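Local coordinates for protein R-imine reductase (Streptomyces kanamyceticus, PDB 3ZGY) that catalyses the R-selective, NADPH-dependent reduction of an imine substrate, in a chain whose Rossmann-type domain is followed by a helical C-terminal domain, at residues D[82-85]-D[86-90]; D[94-97]-D[98-102]; D[136-139]-D[140-144]. All blocks are in the same frame, centred on the assembly; numbering follows the deposited sequence.

Contact 1 of 3, residues D[82-85]-D[86-90]; sequences CVSD and YDAVH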
ATOM      1  N   CYS D  82      -6.940  20.590  18.608  1.00 38.38           N
ATOM      2  CA  CYS D  82      -7.203  19.914  17.343  1.00 39.08           C
ATOM      3  C   CYS D  82      -7.998  20.781  16.408  1.00 38.99           C
ATOM      4  O   CYS D  82      -9.199  20.990  16.624  1.00 46.78           O
ATOM      5  CB  CYS D  82      -7.936  18.638  17.597  1.00 34.68           C
ATOM      6  SG  CYS D  82      -7.741  17.597  16.131  1.00 44.85           S
ATOM      7  N   VAL D  83      -7.335  21.355  15.417  1.00 37.50           N
ATOM      8  CA  VAL D  83      -7.963  22.346  14.531  1.00 35.18           C
ATOM      9  C   VAL D  83      -7.513  22.060  13.124  1.00 39.88           C
ATOM     10  O   VAL D  83      -6.781  21.071  12.877  1.00 40.67           O
ATOM     11  CB  VAL D  83      -7.614  23.783  14.900  1.00 41.50           C
ATOM     12  CG1 VAL D  83      -8.151  24.130  16.281  1.00 41.32           C
ATOM     13  CG2 VAL D  83      -6.101  24.023  14.852  1.00 45.03           C
ATOM     14  N   SER D  84      -7.925  22.877  12.174  1.00 43.23           N
ATOM     15  CA  SER D  84      -7.757  22.466  10.769  1.00 46.92           C
ATOM     16  C   SER D  84      -6.300  22.419  10.366  1.00 42.47           C
ATOM     17  O   SER D  84      -5.899  21.490   9.657  1.00 45.85           O
ATOM     18  CB  SER D  84      -8.595  23.334   9.836  1.00 47.31           C
ATOM     19  OG  SER D  84      -8.215  24.674   9.997  1.00 59.24           O
ATOM     20  N   ASP D  85      -5.480  23.368  10.836  1.00 38.99           N
ATOM     21  CA  ASP D  85      -4.041  23.384  10.456  1.00 37.98           C
ATOM     22  C   ASP D  85      -3.229  24.326  11.350  1.00 37.70           C
ATOM     23  O   ASP D  85      -3.805  24.964  12.233  1.00 35.59           O
ATOM     24  CB  ASP D  85      -3.890  23.801   9.000  1.00 39.65           C
ATOM     25  CG  ASP D  85      -4.538  25.176   8.716  1.00 47.11           C
ATOM     26  OD1 ASP D  85      -4.669  26.042   9.607  1.00 55.68           O
ATOM     27  OD2 ASP D  85      -4.929  25.405   7.577  1.00 64.75           O
ATOM     28  N   TYR D  86      -1.894  24.403  11.137  1.00 37.57           N
ATOM     29  CA  TYR D  86      -0.993  25.139  12.066  1.00 36.51           C
ATOM     30  C   TYR D  86      -1.255  26.653  11.977  1.00 38.20           C
ATOM     31  O   TYR D  86      -1.096  27.364  12.952  1.00 42.11           O
ATOM     32  CB  TYR D  86       0.498  24.727  11.909  1.00 33.03           C
ATOM     33  CG  TYR D  86       0.822  23.440  12.686  1.00 42.26           C
ATOM     34  CD1 TYR D  86       0.238  22.229  12.347  1.00 40.48           C
ATOM     35  CD2 TYR D  86       1.684  23.430  13.770  1.00 42.99           C
ATOM     36  CE1 TYR D  86       0.512  21.068  13.034  1.00 40.70           C
ATOM     37  CE2 TYR D  86       1.983  22.258  14.448  1.00 38.15           C
ATOM     38  CZ  TYR D  86       1.370  21.070  14.100  1.00 44.12           C
ATOM     39  OH  TYR D  86       1.584  19.858  14.801  1.00 41.86           O
ATOM     40  N   ASP D  87      -1.777  27.121  10.855  1.00 43.93           N
ATOM     41  CA  ASP D  87      -2.209  28.533  10.759  1.00 51.02           C
ATOM     42  C   ASP D  87      -3.269  28.838  11.762  1.00 41.71           C
ATOM     43  O   ASP D  87      -3.226  29.887  12.395  1.00 39.67           O
ATOM     44  CB  ASP D  87      -2.736  28.889   9.356  1.00 55.74           C
ATOM     45  CG  ASP D  87      -1.660  28.757   8.268  1.00 66.88           C
ATOM     46  OD1 ASP D  87      -0.449  28.843   8.579  1.00 78.83           O
ATOM     47  OD2 ASP D  87      -2.028  28.598   7.095  1.00 77.53           O
ATOM     48  N   ALA D  88      -4.238  27.938  11.912  1.00 41.62           N
ATOM     49  CA  ALA D  88      -5.276  28.129  12.960  1.00 41.33           C
ATOM     50  C   ALA D  88      -4.653  28.049  14.333  1.00 42.44           C
ATOM     51  O   ALA D  88      -5.047  28.809  15.240  1.00 41.77           O
ATOM     52  CB  ALA D  88      -6.397  27.105  12.830  1.00 38.20           C
ATOM     53  N   VAL D  89      -3.677  27.140  14.497  1.00 40.53           N
ATOM     54  CA  VAL D  89      -3.037  27.025  15.803  1.00 41.56           C
ATOM     55  C   VAL D  89      -2.420  28.359  16.116  1.00 41.61           C
ATOM     56  O   VAL D  89      -2.546  28.870  17.234  1.00 40.35           O
ATOM     57  CB  VAL D  89      -1.981  25.907  15.854  1.00 39.24           C
ATOM     58  CG1 VAL D  89      -1.236  25.936  17.169  1.00 37.93           C
ATOM     59  CG2 VAL D  89      -2.619  24.533  15.682  1.00 41.45           C
ATOM     60  N   HIS D  90      -1.677  28.883  15.141  1.00 44.57           N
ATOM     61  CA  HIS D  90      -1.055  30.223  15.246  1.00 43.65           C
ATOM     62  C   HIS D  90      -2.082  31.244  15.681  1.00 42.67           C
ATOM     63  O   HIS D  90      -1.858  32.013  16.608  1.00 42.80           O
ATOM     64  CB  HIS D  90      -0.482  30.678  13.893  1.00 42.95           C
ATOM     65  CG  HIS D  90       0.915  30.246  13.651  1.00 44.95           C
ATOM     66  ND1 HIS D  90       1.968  30.729  14.377  1.00 47.28           N
ATOM     67  CD2 HIS D  90       1.428  29.339  12.795  1.00 51.79           C
ATOM     68  CE1 HIS D  90       3.072  30.115  13.993  1.00 49.08           C
ATOM     69  NE2 HIS D  90       2.771  29.270  13.034  1.00 49.16           N
TER

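Contact 2 of 3, residues D[94-97]-D[98-102]; sequences DPLD and GTALQ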
ATOM      1  N   ASP D  94      -1.095  32.282  19.485  1.00 46.02           N
ATOM      2  CA  ASP D  94      -0.093  33.339  19.515  1.00 40.97           C
ATOM      3  C   ASP D  94      -0.572  34.539  20.329  1.00 42.63           C
ATOM      4  O   ASP D  94       0.189  35.094  21.103  1.00 43.03           O
ATOM      5  CB  ASP D  94       0.370  33.728  18.095  1.00 40.18           C
ATOM      6  CG  ASP D  94       1.236  32.634  17.402  1.00 42.22           C
ATOM      7  OD1 ASP D  94       1.689  31.703  18.078  1.00 53.31           O
ATOM      8  OD2 ASP D  94       1.513  32.723  16.178  1.00 40.93           O
ATOM      9  N   PRO D  95      -1.841  34.939  20.195  1.00 46.57           N
ATOM     10  CA  PRO D  95      -2.259  36.126  20.936  1.00 47.93           C
ATOM     11  C   PRO D  95      -2.305  35.975  22.432  1.00 49.94           C
ATOM     12  O   PRO D  95      -2.616  36.933  23.090  1.00 53.44           O
ATOM     13  CB  PRO D  95      -3.673  36.374  20.432  1.00 49.99           C
ATOM     14  CG  PRO D  95      -3.722  35.745  19.091  1.00 49.38           C
ATOM     15  CD  PRO D  95      -2.843  34.540  19.197  1.00 50.00           C
ATOM     16  N   LEU D  96      -2.032  34.799  22.987  1.00 57.90           N
ATOM     17  CA  LEU D  96      -2.167  34.606  24.436  1.00 58.42           C
ATOM     18  C   LEU D  96      -1.092  35.353  25.204  1.00 60.61           C
ATOM     19  O   LEU D  96       0.026  35.431  24.731  1.00 73.12           O
ATOM     20  CB  LEU D  96      -2.069  33.119  24.785  1.00 57.21           C
ATOM     21  CG  LEU D  96      -3.187  32.192  24.328  1.00 54.47           C
ATOM     22  CD1 LEU D  96      -2.855  30.783  24.759  1.00 54.40           C
ATOM     23  CD2 LEU D  96      -4.535  32.601  24.894  1.00 59.56           C
ATOM     24  N   ASP D  97      -1.437  35.883  26.383  1.00 58.75           N
ATOM     25  CA  ASP D  97      -0.430  36.369  27.353  1.00 66.19           C
ATOM     26  C   ASP D  97       0.693  35.379  27.520  1.00 71.08           C
ATOM     27  O   ASP D  97       0.468  34.159  27.490  1.00 66.66           O
ATOM     28  CB  ASP D  97      -0.981  36.562  28.790  1.00 67.42           C
ATOM     29  CG  ASP D  97      -1.859  37.775  28.922  1.00 76.42           C
ATOM     30  OD1 ASP D  97      -1.924  38.567  27.953  1.00 92.49           O
ATOM     31  OD2 ASP D  97      -2.484  37.949  30.000  1.00 92.81           O
ATOM     32  N   GLY D  98       1.880  35.920  27.809  1.00 62.77           N
ATOM     33  CA  GLY D  98       3.088  35.108  27.963  1.00 52.19           C
ATOM     34  C   GLY D  98       3.047  34.246  29.188  1.00 52.33           C
ATOM     35  O   GLY D  98       3.747  33.243  29.258  1.00 59.98           O
ATOM     36  N   THR D  99       2.197  34.613  30.143  1.00 56.32           N
ATOM     37  CA  THR D  99       2.020  33.800  31.362  1.00 66.98           C
ATOM     38  C   THR D  99       1.032  32.610  31.159  1.00 63.24           C
ATOM     39  O   THR D  99       1.164  31.591  31.819  1.00 67.05           O
ATOM     40  CB  THR D  99       1.585  34.655  32.571  1.00 66.36           C
ATOM     41  OG1 THR D  99       0.252  35.148  32.371  1.00 75.88           O
ATOM     42  CG2 THR D  99       2.552  35.833  32.775  1.00 68.12           C
ATOM     43  N   ALA D 100       0.080  32.741  30.239  1.00 55.31           N
ATOM     44  CA  ALA D 100      -1.048  31.786  30.098  1.00 50.34           C
ATOM     45  C   ALA D 100      -0.724  30.274  30.031  1.00 49.49           C
ATOM     46  O   ALA D 100      -1.458  29.456  30.579  1.00 61.06           O
ATOM     47  CB  ALA D 100      -1.865  32.163  28.878  1.00 48.26           C
ATOM     48  N   LEU D 101       0.384  29.913  29.419  1.00 43.58           N
ATOM     49  CA  LEU D 101       0.743  28.535  29.274  1.00 42.33           C
ATOM     50  C   LEU D 101       1.778  28.043  30.270  1.00 43.63           C
ATOM     51  O   LEU D 101       2.076  26.853  30.291  1.00 38.78           O
ATOM     52  CB  LEU D 101       1.230  28.275  27.845  1.00 48.84           C
ATOM     53  CG  LEU D 101       0.193  28.428  26.728  1.00 54.02           C
ATOM     54  CD1 LEU D 101       0.878  28.309  25.380  1.00 60.65           C
ATOM     55  CD2 LEU D 101      -0.887  27.380  26.828  1.00 55.36           C
ATOM     56  N   GLN D 102       2.326  28.939  31.098  1.00 52.25           N
ATOM     57  CA  GLN D 102       3.361  28.553  32.066  1.00 50.31           C
ATOM     58  C   GLN D 102       2.917  27.371  32.907  1.00 48.66           C
ATOM     59  O   GLN D 102       1.851  27.378  33.536  1.00 44.58           O
ATOM     60  CB  GLN D 102       3.731  29.689  32.996  1.00 57.79           C
ATOM     61  CG  GLN D 102       4.171  30.926  32.260  1.00 71.77           C
ATOM     62  CD  GLN D 102       5.244  31.689  32.998  1.00 82.74           C
ATOM     63  OE1 GLN D 102       4.952  32.633  33.731  1.00 93.37           O
ATOM     64  NE2 GLN D 102       6.497  31.288  32.807  1.00 96.40           N
TER

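Contact 3 of 3, residues D[136-139]-D[140-144]; sequences ILAG and PAAIG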
ATOM      1  N   ILE D 136      -3.250  12.142  14.275  1.00 40.23           N
ATOM      2  CA  ILE D 136      -4.302  11.131  14.388  1.00 47.38           C
ATOM      3  C   ILE D 136      -4.446  10.375  13.113  1.00 43.71           C
ATOM      4  O   ILE D 136      -4.750  10.960  12.119  1.00 44.53           O
ATOM      5  CB  ILE D 136      -5.649  11.783  14.666  1.00 45.70           C
ATOM      6  CG1 ILE D 136      -5.411  12.638  15.946  1.00 45.18           C
ATOM      7  CG2 ILE D 136      -6.705  10.710  14.811  1.00 49.14           C
ATOM      8  CD1 ILE D 136      -6.559  13.329  16.658  1.00 48.37           C
ATOM      9  N   LEU D 137      -4.265   9.076  13.155  1.00 50.60           N
ATOM     10  CA  LEU D 137      -4.383   8.249  11.951  1.00 55.51           C
ATOM     11  C   LEU D 137      -5.629   7.384  11.996  1.00 50.47           C
ATOM     12  O   LEU D 137      -5.558   6.183  11.889  1.00 59.34           O
ATOM     13  CB  LEU D 137      -3.149   7.362  11.839  1.00 57.84           C
ATOM     14  CG  LEU D 137      -1.905   8.078  11.313  1.00 57.96           C
ATOM     15  CD1 LEU D 137      -1.617   9.357  12.075  1.00 55.17           C
ATOM     16  CD2 LEU D 137      -0.724   7.132  11.413  1.00 52.14           C
ATOM     17  N   ALA D 138      -6.766   8.008  12.181  1.00 46.89           N
ATOM     18  CA  ALA D 138      -7.981   7.279  12.332  1.00 53.38           C
ATOM     19  C   ALA D 138      -9.049   8.301  12.239  1.00 50.51           C
ATOM     20  O   ALA D 138      -8.776   9.485  12.265  1.00 59.91           O
ATOM     21  CB  ALA D 138      -8.052   6.587  13.683  1.00 60.64           C
ATOM     22  N   GLY D 139     -10.279   7.857  12.087  1.00 47.85           N
ATOM     23  CA  GLY D 139     -11.376   8.810  11.952  1.00 44.24           C
ATOM     24  C   GLY D 139     -11.878   9.116  13.340  1.00 48.35           C
ATOM     25  O   GLY D 139     -11.520   8.409  14.295  1.00 53.31           O
ATOM     26  N   PRO D 140     -12.757  10.111  13.453  1.00 41.03           N
ATOM     27  CA  PRO D 140     -13.332  10.458  14.735  1.00 46.21           C
ATOM     28  C   PRO D 140     -14.038   9.305  15.403  1.00 51.69           C
ATOM     29  O   PRO D 140     -13.911   9.120  16.613  1.00 48.49           O
ATOM     30  CB  PRO D 140     -14.310  11.569  14.406  1.00 44.06           C
ATOM     31  CG  PRO D 140     -13.769  12.154  13.153  1.00 44.48           C
ATOM     32  CD  PRO D 140     -13.162  11.017  12.397  1.00 39.29           C
ATOM     33  N   ALA D 141     -14.790   8.546  14.627  1.00 60.32           N
ATOM     34  CA  ALA D 141     -15.467   7.375  15.179  1.00 58.15           C
ATOM     35  C   ALA D 141     -14.521   6.478  16.006  1.00 54.88           C
ATOM     36  O   ALA D 141     -14.935   5.942  17.040  1.00 67.17           O
ATOM     37  CB  ALA D 141     -16.113   6.592  14.067  1.00 55.83           C
ATOM     38  N   ALA D 142     -13.266   6.317  15.579  1.00 49.96           N
ATOM     39  CA  ALA D 142     -12.358   5.355  16.259  1.00 43.12           C
ATOM     40  C   ALA D 142     -11.774   5.885  17.542  1.00 42.19           C
ATOM     41  O   ALA D 142     -11.206   5.143  18.310  1.00 46.78           O
ATOM     42  CB  ALA D 142     -11.233   4.932  15.331  1.00 43.77           C
ATOM     43  N   ILE D 143     -11.880   7.183  17.780  1.00 46.77           N
ATOM     44  CA  ILE D 143     -11.307   7.767  19.003  1.00 47.87           C
ATOM     45  C   ILE D 143     -11.947   7.113  20.204  1.00 44.06           C
ATOM     46  O   ILE D 143     -13.138   6.927  20.251  1.00 44.07           O
ATOM     47  CB  ILE D 143     -11.520   9.290  19.080  1.00 48.65           C
ATOM     48  CG1 ILE D 143     -10.849  10.004  17.909  1.00 47.52           C
ATOM     49  CG2 ILE D 143     -11.015   9.847  20.396  1.00 56.00           C
ATOM     50  CD1 ILE D 143      -9.379   9.698  17.747  1.00 47.49           C
ATOM     51  N   GLY D 144     -11.132   6.772  21.186  1.00 54.04           N
ATOM     52  CA  GLY D 144     -11.612   6.127  22.402  1.00 47.83           C
ATOM     53  C   GLY D 144     -11.796   4.645  22.236  1.00 50.48           C
ATOM     54  O   GLY D 144     -12.405   4.040  23.081  1.00 50.05           O
TER

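Contact 1 of 3, residues D[82-85]-D[86-90]
Asp85 caps the N terminus of helix 86-93 in a local contact where the loop after strand 78-81 of the Rossmann-type domain turns into the helix. Its carboxylate folds back over the first turn, and OD1 of Asp85 accepts a hydrogen bond from Ala88 N at 3.0 Å, the donor meeting it nearly in line with the C-O bond. CG of Asp85 lies between its own backbone N and carbonyl carbon (chi1 57°), the rotation that brings OD1 over the opening of the turn. The backbone of the same residue starts the helical bonding: Val89 N donates to Asp85 O at 3.1 Å, the first regular bond of the helix. Without the carboxylate, as with an alanine here, the Ala88 N-H would probably lose its capping acceptor and the first turn would be less firmly closed. The carboxylates of Asp85 and Asp87 stand close, OD2 to OD2 4.3 Å, and the helix N terminus would probably ease this like-charge crowding. Beneath the cap the contact is apolar. CG2 of Val83 reaches the methyl of Ala88 at 3.7 Å and CG2 of Val89 at 3.6 Å, the two valine side chains crossing at about a right angle. Val83 and Ser84 belong to the NADP(+) site, empty in this chain, so the cap lies where a cofactor-binding loop enters its helix. The Tyr86 ring runs on to helix 114-126, against Gln116 and Arg120, and its OH is hydrogen-bonded to Asp133 OD2. Tyr86 and Val89 also pack on Asn108 of strand 105-108, while on the loop side Cys82 touches Met30 and Leu34 of helix 29-40.

Contact 2 of 3, residues D[94-97]-D[98-102]
Asp97 O receives the N-H of Ala100 at 3.1 Å, a backbone hydrogen bond that closes a tight turn in the loop between helix 86-93 and strand 105-108 of the Rossmann-type domain. The bond is bent, with an N-H...O angle of 145°. A type I beta turn from Thr99 to Gln102 overlaps it, sharing Thr99 and Ala100, and is closed by Gln102 N donating to Thr99 O at 3.0 Å. Residues 98-101 thus coil with helical backbone angles but without the regular bonds of a helix.

The side chains add a thin apolar layer on the inner side of this coil. CB of Leu96 faces the methyl of Ala100 at 4.2 Å, and its CD1 branch reaches CG of Leu101 at 4.3 Å, so the leucine spans two successive residues with different parts of its side chain. Its extended form (chi2 179°) carries CD1 out to Leu101. Leu96 and Leu101 both also pack on Val73 of helix 69-75, and Leu101 touches Trp123 of helix 114-126, which sets the coil against two helices. The approach to the turn is tied down by Asp94, which makes a salt bridge to Arg120 and accepts a hydrogen bond from His90, while its backbone O is bonded to Arg127. Asp97 and Thr99 lie on the outer, exposed side, where OG1 of Thr99 comes to 4.0 Å from CB of Asp97.

Contact 3 of 3, residues D[136-139]-D[140-144]
Ala138 and Ala142 meet methyl to methyl, CB to CB 3.9 Å, across a short 3-10 turn, residues 140-142, in the loop between strands 130-136 and 150-153 of the Rossmann-type domain. Beside the methyls Ala142 N donates to Gly139 O at 3.0 Å, which closes the turn. A second apolar pair lies next to it: CG2 of Ile136 touches CD1 of Ile143 at 4.1 Å, and the two isoleucines cross at about a right angle. A chi1 of -61° and a chi2 of -55° together fold CD1 of Ile143 back toward Ile136.

These pairs are brought together by the backbone. Pro140 opens the 3-10 segment, and Ile143 N donates to Pro140 O at 3.0 Å. Further out, Ile136, Pro140 and Ile143 pack on Met30, and Pro140 also on Leu29; both partners belong to helix 29-40 and bind NADP(+) when it is present, so the loop lies against the cofactor site. Leu137 reaches Phe221 of the second subunit. Past the turn, Ala142 O is hydrogen-bonded to OG1 of Thr145.

Contact 1 comes first along the chain, turning the loop after strand 78-81 into helix 86-93. Contact 2 follows at the far end of that helix and closes the turn leading to strand 105-108; the two touch where His90 O meets CD of Pro95 at 3.7 Å. Contact 3 comes later, closing the loop beyond strand 130-136 on the way to strand 150-153. The three are in series, none nested in or crossing another. Contacts 1 and 3 come within about 4 Å at their nearest atoms and both touch helix 29-40; contact 1 holds two residues of the NADP(+) site, and contact 3 packs on two others. Contact 2, centred about 30 Å from the centre of contact 3, lies away from that site.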